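Local coordinates for extracellular solute-binding protein, family 5 (Chelativorans sp., PDB 6WM6), which binds EDTA and related aminopolycarboxylates in the periplasm, probably delivering them to an ABC transporter for uptake, at residues A304-M318 and L450-Q463. Numbering follows the deposited sequence.
Sequences ANWYFMGLNSKAGPM and LSGNFDLHLNYFSQ. With SO4 (sulfate ion), chain B.
F308 and F461 meet as an offset stack on one face of an antiparallel strand pair, 305-311 with 456-462. The pair lies in the mixed sheet of one lobe of this periplasmic binding protein fold; strand 524-537 flanks 305-311 on its other edge. The phenyl centroids are 4.5 Å apart and the planes 29° from parallel. CE2 of F308 sits over the rim of the F461 ring. CG of F308 is tucked between its backbone N and carbonyl carbon (chi1 65°), which turns the ring across the neighbouring strand, with N459 O over its face. W306 extends this aromatic cluster. Its indole face receives F461 CB, and its NE1 reaches Q463 OE1 through a water, while Q463 NE2 bonds Q360 OE1.

The opposite face carries N305, Y307, M309, L456, L458 and Y460. The N305 amide lies alongside the Y460 ring, the two planes 34° apart. N305 OD1 accepts a short bond from S462 OG, 2.6 Å long. Y460 OH donates to a sulfate, probably from the crystallisation liquor. M309 CB packs on L458 CD2, while M309 SD and CE lie near L456. Helices 416-429 and 321-330 pack on this face.

Beyond the strands, N312 ties the two loops together. Its amide stacks over the F454 ring, only 10° from parallel, with CB over the ring face. ND2 bonds both F454 O and S451 O, each in the amide plane. OD1 accepts from K314 N, forming an Asx turn. An alanine here would remove the amide and would probably leave these two carbonyls without their shared donor and the 312-314 turn less fixed. D455 OD2 pairs with R408. D455 OD1 takes a water, 2.7 Å away, that also bridges A315 O and M318 N.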
loop_
_atom_site.group_PDB
_atom_site.type_symbol
_atom_site.label_atom_id
_atom_site.label_comp_id
_atom_site.label_asym_id
_atom_site.label_seq_id
_atom_site.Cartn_x
_atom_site.Cartn_y
_atom_site.Cartn_z
ATOM N N ALA A 304 4.876 -3.954 2.922
ATOM C CA ALA A 304 3.677 -4.532 2.340
ATOM C C ALA A 304 3.709 -4.465 0.817
ATOM O O ALA A 304 2.872 -5.123 0.165
ATOM C CB ALA A 304 2.433 -3.798 2.854
ATOM N N ASN A 305 4.595 -3.681 0.227
ATOM C CA ASN A 305 4.754 -3.620 -1.213
ATOM C C ASN A 305 5.603 -4.797 -1.653
ATOM O O ASN A 305 6.679 -5.050 -1.089
ATOM C CB ASN A 305 5.447 -2.321 -1.639
ATOM C CG ASN A 305 4.615 -1.093 -1.376
ATOM O OD1 ASN A 305 3.405 -1.176 -1.277
ATOM N ND2 ASN A 305 5.272 0.049 -1.322
ATOM N N TRP A 306 5.150 -5.496 -2.690
ATOM C CA TRP A 306 5.869 -6.672 -3.202
ATOM C C TRP A 306 6.061 -6.576 -4.712
ATOM O O TRP A 306 5.109 -6.282 -5.445
ATOM C CB TRP A 306 5.204 -7.989 -2.795
ATOM C CG TRP A 306 3.744 -8.132 -3.109
ATOM C CD1 TRP A 306 2.708 -7.646 -2.383
ATOM C CD2 TRP A 306 3.149 -8.869 -4.203
ATOM N NE1 TRP A 306 1.501 -8.003 -2.958
ATOM C CE2 TRP A 306 1.752 -8.772 -4.067
ATOM C CE3 TRP A 306 3.674 -9.596 -5.278
ATOM C CZ2 TRP A 306 0.855 -9.385 -4.955
ATOM C CZ3 TRP A 306 2.776 -10.205 -6.157
ATOM C CH2 TRP A 306 1.399 -10.101 -5.985
ATOM N N TYR A 307 7.294 -6.822 -5.153
ATOM C CA TYR A 307 7.612 -6.840 -6.559
ATOM C C TYR A 307 6.966 -8.041 -7.231
ATOM O O TYR A 307 6.877 -9.139 -6.655
ATOM C CB TYR A 307 9.103 -6.964 -6.791
ATOM C CG TYR A 307 9.909 -5.726 -6.547
ATOM C CD1 TYR A 307 9.692 -4.576 -7.297
ATOM C CD2 TYR A 307 10.919 -5.703 -5.590
ATOM C CE1 TYR A 307 10.429 -3.443 -7.075
ATOM C CE2 TYR A 307 11.694 -4.560 -5.386
ATOM C CZ TYR A 307 11.424 -3.443 -6.148
ATOM O OH TYR A 307 12.177 -2.291 -5.926
ATOM N N PHE A 308 6.564 -7.835 -8.485
ATOM C CA PHE A 308 6.008 -8.886 -9.307
ATOM C C PHE A 308 6.434 -8.642 -10.748
ATOM O O PHE A 308 6.808 -7.524 -11.140
ATOM C CB PHE A 308 4.477 -8.920 -9.225
ATOM C CG PHE A 308 3.798 -7.683 -9.780
ATOM C CD1 PHE A 308 3.681 -7.489 -11.141
ATOM C CD2 PHE A 308 3.232 -6.731 -8.933
ATOM C CE1 PHE A 308 3.032 -6.355 -11.660
ATOM C CE2 PHE A 308 2.584 -5.614 -9.452
ATOM C CZ PHE A 308 2.492 -5.428 -10.808
ATOM N N MET A 309 6.310 -9.695 -11.563
ATOM C CA MET A 309 6.297 -9.565 -13.010
ATOM C C MET A 309 4.933 -10.029 -13.500
ATOM O O MET A 309 4.544 -11.187 -13.282
ATOM C CB MET A 309 7.378 -10.392 -13.679
ATOM C CG MET A 309 7.467 -10.060 -15.169
ATOM S SD MET A 309 8.656 -11.065 -16.069
ATOM C CE MET A 309 7.882 -12.679 -15.983
ATOM N N GLY A 310 4.210 -9.144 -14.171
ATOM C CA GLY A 310 2.953 -9.503 -14.782
ATOM C C GLY A 310 3.159 -9.869 -16.243
ATOM O O GLY A 310 4.079 -9.386 -16.903
ATOM N N LEU A 311 2.298 -10.743 -16.740
ATOM C CA LEU A 311 2.396 -11.284 -18.087
ATOM C C LEU A 311 1.068 -11.013 -18.788
ATOM O O LEU A 311 0.002 -11.236 -18.218
ATOM C CB LEU A 311 2.712 -12.785 -18.068
ATOM C CG LEU A 311 3.989 -13.168 -17.325
ATOM C CD1 LEU A 311 3.707 -13.435 -15.851
ATOM C CD2 LEU A 311 4.643 -14.400 -17.960
ATOM N N ASN A 312 1.146 -10.513 -20.019
ATOM C CA ASN A 312 -0.059 -10.074 -20.724
ATOM C C ASN A 312 -0.794 -11.287 -21.294
ATOM O O ASN A 312 -0.540 -11.734 -22.406
ATOM C CB ASN A 312 0.339 -9.115 -21.825
ATOM C CG ASN A 312 -0.846 -8.507 -22.509
ATOM O OD1 ASN A 312 -1.977 -8.922 -22.276
ATOM N ND2 ASN A 312 -0.594 -7.504 -23.328
ATOM N N SER A 313 -1.751 -11.816 -20.532
ATOM C CA SER A 313 -2.514 -12.973 -20.985
ATOM C C SER A 313 -3.601 -12.579 -21.974
ATOM O O SER A 313 -4.230 -13.481 -22.557
ATOM C CB SER A 313 -3.149 -13.733 -19.824
ATOM O OG SER A 313 -4.297 -13.066 -19.311
ATOM N N LYS A 314 -3.837 -11.276 -22.157
ATOM C CA LYS A 314 -4.931 -10.832 -23.025
ATOM C C LYS A 314 -4.525 -10.777 -24.486
ATOM O O LYS A 314 -5.387 -10.943 -25.367
ATOM C CB LYS A 314 -5.410 -9.442 -22.618
ATOM C CG LYS A 314 -5.999 -9.352 -21.230
ATOM C CD LYS A 314 -6.421 -7.910 -20.948
ATOM C CE LYS A 314 -6.608 -7.658 -19.473
ATOM N NZ LYS A 314 -7.059 -6.260 -19.224
ATOM N N ALA A 315 -3.255 -10.527 -24.784
ATOM C CA ALA A 315 -2.846 -10.268 -26.154
ATOM C C ALA A 315 -1.347 -10.401 -26.297
ATOM O O ALA A 315 -0.600 -10.273 -25.328
ATOM C CB ALA A 315 -3.305 -8.873 -26.598
ATOM N N GLY A 316 -0.911 -10.639 -27.522
ATOM C CA GLY A 316 0.496 -10.792 -27.801
ATOM C C GLY A 316 1.000 -12.175 -27.446
ATOM O O GLY A 316 0.224 -13.077 -27.113
ATOM N N PRO A 317 2.322 -12.361 -27.498
ATOM C CA PRO A 317 2.884 -13.708 -27.285
ATOM C C PRO A 317 2.482 -14.338 -25.958
ATOM O O PRO A 317 2.302 -15.564 -25.885
ATOM C CB PRO A 317 4.401 -13.484 -27.352
ATOM C CG PRO A 317 4.564 -12.220 -28.139
ATOM C CD PRO A 317 3.350 -11.375 -27.888
ATOM N N MET A 318 2.364 -13.544 -24.899
ATOM C CA MET A 318 2.011 -14.081 -23.583
ATOM C C MET A 318 0.552 -14.472 -23.449
ATOM O O MET A 318 0.157 -14.957 -22.383
ATOM C CB MET A 318 2.416 -13.096 -22.501
ATOM C CG MET A 318 3.916 -12.873 -22.432
ATOM S SD MET A 318 4.799 -14.430 -22.048
ATOM C CE MET A 318 6.365 -13.988 -22.759
ATOM N N LEU A 450 -1.768 -1.096 -21.546
ATOM C CA LEU A 450 -2.820 -1.434 -22.493
ATOM C C LEU A 450 -2.616 -2.874 -22.949
ATOM O O LEU A 450 -1.486 -3.369 -22.989
ATOM C CB LEU A 450 -2.760 -0.542 -23.733
ATOM C CG LEU A 450 -2.889 0.956 -23.477
ATOM C CD1 LEU A 450 -2.478 1.713 -24.737
ATOM C CD2 LEU A 450 -4.295 1.321 -23.065
ATOM N N SER A 451 -3.713 -3.529 -23.345
ATOM C CA SER A 451 -3.572 -4.881 -23.877
ATOM C C SER A 451 -2.551 -4.919 -25.001
ATOM O O SER A 451 -1.892 -5.947 -25.209
ATOM C CB SER A 451 -4.906 -5.406 -24.377
ATOM O OG SER A 451 -5.826 -5.559 -23.328
ATOM N N GLY A 452 -2.420 -3.831 -25.748
ATOM C CA GLY A 452 -1.540 -3.774 -26.878
ATOM C C GLY A 452 -0.154 -3.213 -26.718
ATOM O O GLY A 452 0.578 -3.199 -27.709
ATOM N N ASN A 453 0.267 -2.772 -25.507
ATOM C CA ASN A 453 1.529 -2.053 -25.381
ATOM C C ASN A 453 2.583 -2.702 -24.493
ATOM O O ASN A 453 3.619 -2.088 -24.219
ATOM C CB ASN A 453 1.311 -0.585 -24.977
ATOM C CG ASN A 453 0.922 -0.416 -23.520
ATOM O OD1 ASN A 453 0.791 -1.382 -22.756
ATOM N ND2 ASN A 453 0.741 0.836 -23.108
ATOM N N PHE A 454 2.375 -3.940 -24.045
ATOM C CA PHE A 454 3.383 -4.621 -23.236
ATOM C C PHE A 454 3.190 -6.124 -23.367
ATOM O O PHE A 454 2.111 -6.612 -23.695
ATOM C CB PHE A 454 3.312 -4.228 -21.738
ATOM C CG PHE A 454 2.206 -4.917 -20.981
ATOM C CD1 PHE A 454 0.889 -4.551 -21.179
ATOM C CD2 PHE A 454 2.480 -5.932 -20.099
ATOM C CE1 PHE A 454 -0.140 -5.169 -20.506
ATOM C CE2 PHE A 454 1.456 -6.577 -19.411
ATOM C CZ PHE A 454 0.147 -6.195 -19.609
ATOM N N ASP A 455 4.245 -6.867 -23.053
ATOM C CA ASP A 455 4.156 -8.309 -22.862
ATOM C C ASP A 455 4.449 -8.736 -21.440
ATOM O O ASP A 455 3.783 -9.643 -20.919
ATOM C CB ASP A 455 5.127 -8.997 -23.831
ATOM C CG ASP A 455 4.877 -8.619 -25.268
ATOM O OD1 ASP A 455 3.734 -8.836 -25.742
ATOM O OD2 ASP A 455 5.765 -8.034 -25.932
ATOM N N LEU A 456 5.428 -8.081 -20.798
ATOM C CA LEU A 456 5.820 -8.348 -19.425
ATOM C C LEU A 456 5.943 -6.999 -18.731
ATOM O O LEU A 456 6.300 -5.996 -19.352
ATOM C CB LEU A 456 7.177 -9.058 -19.381
ATOM C CG LEU A 456 7.274 -10.386 -20.148
ATOM C CD1 LEU A 456 8.743 -10.841 -20.208
ATOM C CD2 LEU A 456 6.433 -11.445 -19.499
ATOM N N HIS A 457 5.616 -6.964 -17.443
ATOM C CA HIS A 457 5.656 -5.702 -16.691
ATOM C C HIS A 457 6.115 -5.961 -15.262
ATOM O O HIS A 457 5.523 -6.791 -14.569
ATOM C CB HIS A 457 4.278 -5.027 -16.677
ATOM C CG HIS A 457 4.239 -3.701 -15.986
ATOM N ND1 HIS A 457 4.766 -2.566 -16.543
ATOM C CD2 HIS A 457 3.756 -3.337 -14.772
ATOM C CE1 HIS A 457 4.583 -1.545 -15.718
ATOM N NE2 HIS A 457 3.960 -1.984 -14.641
ATOM N N LEU A 458 7.176 -5.265 -14.832
ATOM C CA LEU A 458 7.684 -5.353 -13.469
ATOM C C LEU A 458 7.208 -4.149 -12.683
ATOM O O LEU A 458 7.401 -3.015 -13.102
ATOM C CB LEU A 458 9.213 -5.352 -13.472
ATOM C CG LEU A 458 9.943 -6.589 -13.913
ATOM C CD1 LEU A 458 11.400 -6.256 -14.206
ATOM C CD2 LEU A 458 9.870 -7.651 -12.833
ATOM N N ASN A 459 6.589 -4.401 -11.543
ATOM C CA ASN A 459 6.068 -3.319 -10.694
ATOM C C ASN A 459 5.865 -3.918 -9.301
ATOM O O ASN A 459 6.406 -4.986 -8.986
ATOM C CB ASN A 459 4.789 -2.743 -11.333
ATOM C CG ASN A 459 4.549 -1.285 -11.018
ATOM O OD1 ASN A 459 4.787 -0.813 -9.903
ATOM N ND2 ASN A 459 4.043 -0.557 -12.009
ATOM N N TYR A 460 5.091 -3.227 -8.464
ATOM C CA TYR A 460 4.762 -3.753 -7.149
ATOM C C TYR A 460 3.272 -3.567 -6.863
ATOM O O TYR A 460 2.644 -2.636 -7.379
ATOM C CB TYR A 460 5.601 -3.118 -6.014
ATOM C CG TYR A 460 5.332 -1.641 -5.767
ATOM C CD1 TYR A 460 4.309 -1.215 -4.912
ATOM C CD2 TYR A 460 6.082 -0.666 -6.398
ATOM C CE1 TYR A 460 4.060 0.135 -4.704
ATOM C CE2 TYR A 460 5.834 0.687 -6.182
ATOM C CZ TYR A 460 4.820 1.062 -5.342
ATOM O OH TYR A 460 4.569 2.425 -5.146
ATOM N N PHE A 461 2.727 -4.457 -6.047
ATOM C CA PHE A 461 1.410 -4.295 -5.446
ATOM C C PHE A 461 1.585 -3.997 -3.962
ATOM O O PHE A 461 2.522 -4.466 -3.328
ATOM C CB PHE A 461 0.579 -5.576 -5.596
ATOM C CG PHE A 461 -0.131 -5.708 -6.915
ATOM C CD1 PHE A 461 -0.913 -4.688 -7.387
ATOM C CD2 PHE A 461 -0.018 -6.864 -7.680
ATOM C CE1 PHE A 461 -1.588 -4.816 -8.595
ATOM C CE2 PHE A 461 -0.681 -6.971 -8.894
ATOM C CZ PHE A 461 -1.458 -5.955 -9.336
ATOM N N SER A 462 0.625 -3.290 -3.382
ATOM C CA SER A 462 0.624 -2.948 -1.957
ATOM C C SER A 462 -0.393 -3.860 -1.267
ATOM O O SER A 462 -1.609 -3.740 -1.486
ATOM C CB SER A 462 0.210 -1.483 -1.758
ATOM O OG SER A 462 1.091 -0.603 -2.410
ATOM N N GLN A 463 0.082 -4.754 -0.413
ATOM C CA GLN A 463 -0.812 -5.669 0.287
ATOM C C GLN A 463 -1.568 -4.964 1.410
ATOM O O GLN A 463 -1.059 -4.028 2.036
ATOM C CB GLN A 463 -0.024 -6.853 0.858
ATOM C CG GLN A 463 -0.832 -7.831 1.705
ATOM C CD GLN A 463 -1.892 -8.580 0.923
ATOM O OE1 GLN A 463 -2.673 -7.987 0.161
ATOM N NE2 GLN A 463 -1.920 -9.903 1.081
HETATM S S SO4 B . 1.773 4.608 -3.722
HETATM O O1 SO4 B . 1.427 5.029 -2.361
HETATM O O2 SO4 B . 2.694 5.573 -4.299
HETATM O O3 SO4 B . 2.412 3.263 -3.678
HETATM O O4 SO4 B . 0.555 4.550 -4.522
HETATM O O HOH W 1 -1.358 -7.830 -2.484
HETATM O O HOH W 2 2.075 -10.697 -24.668
#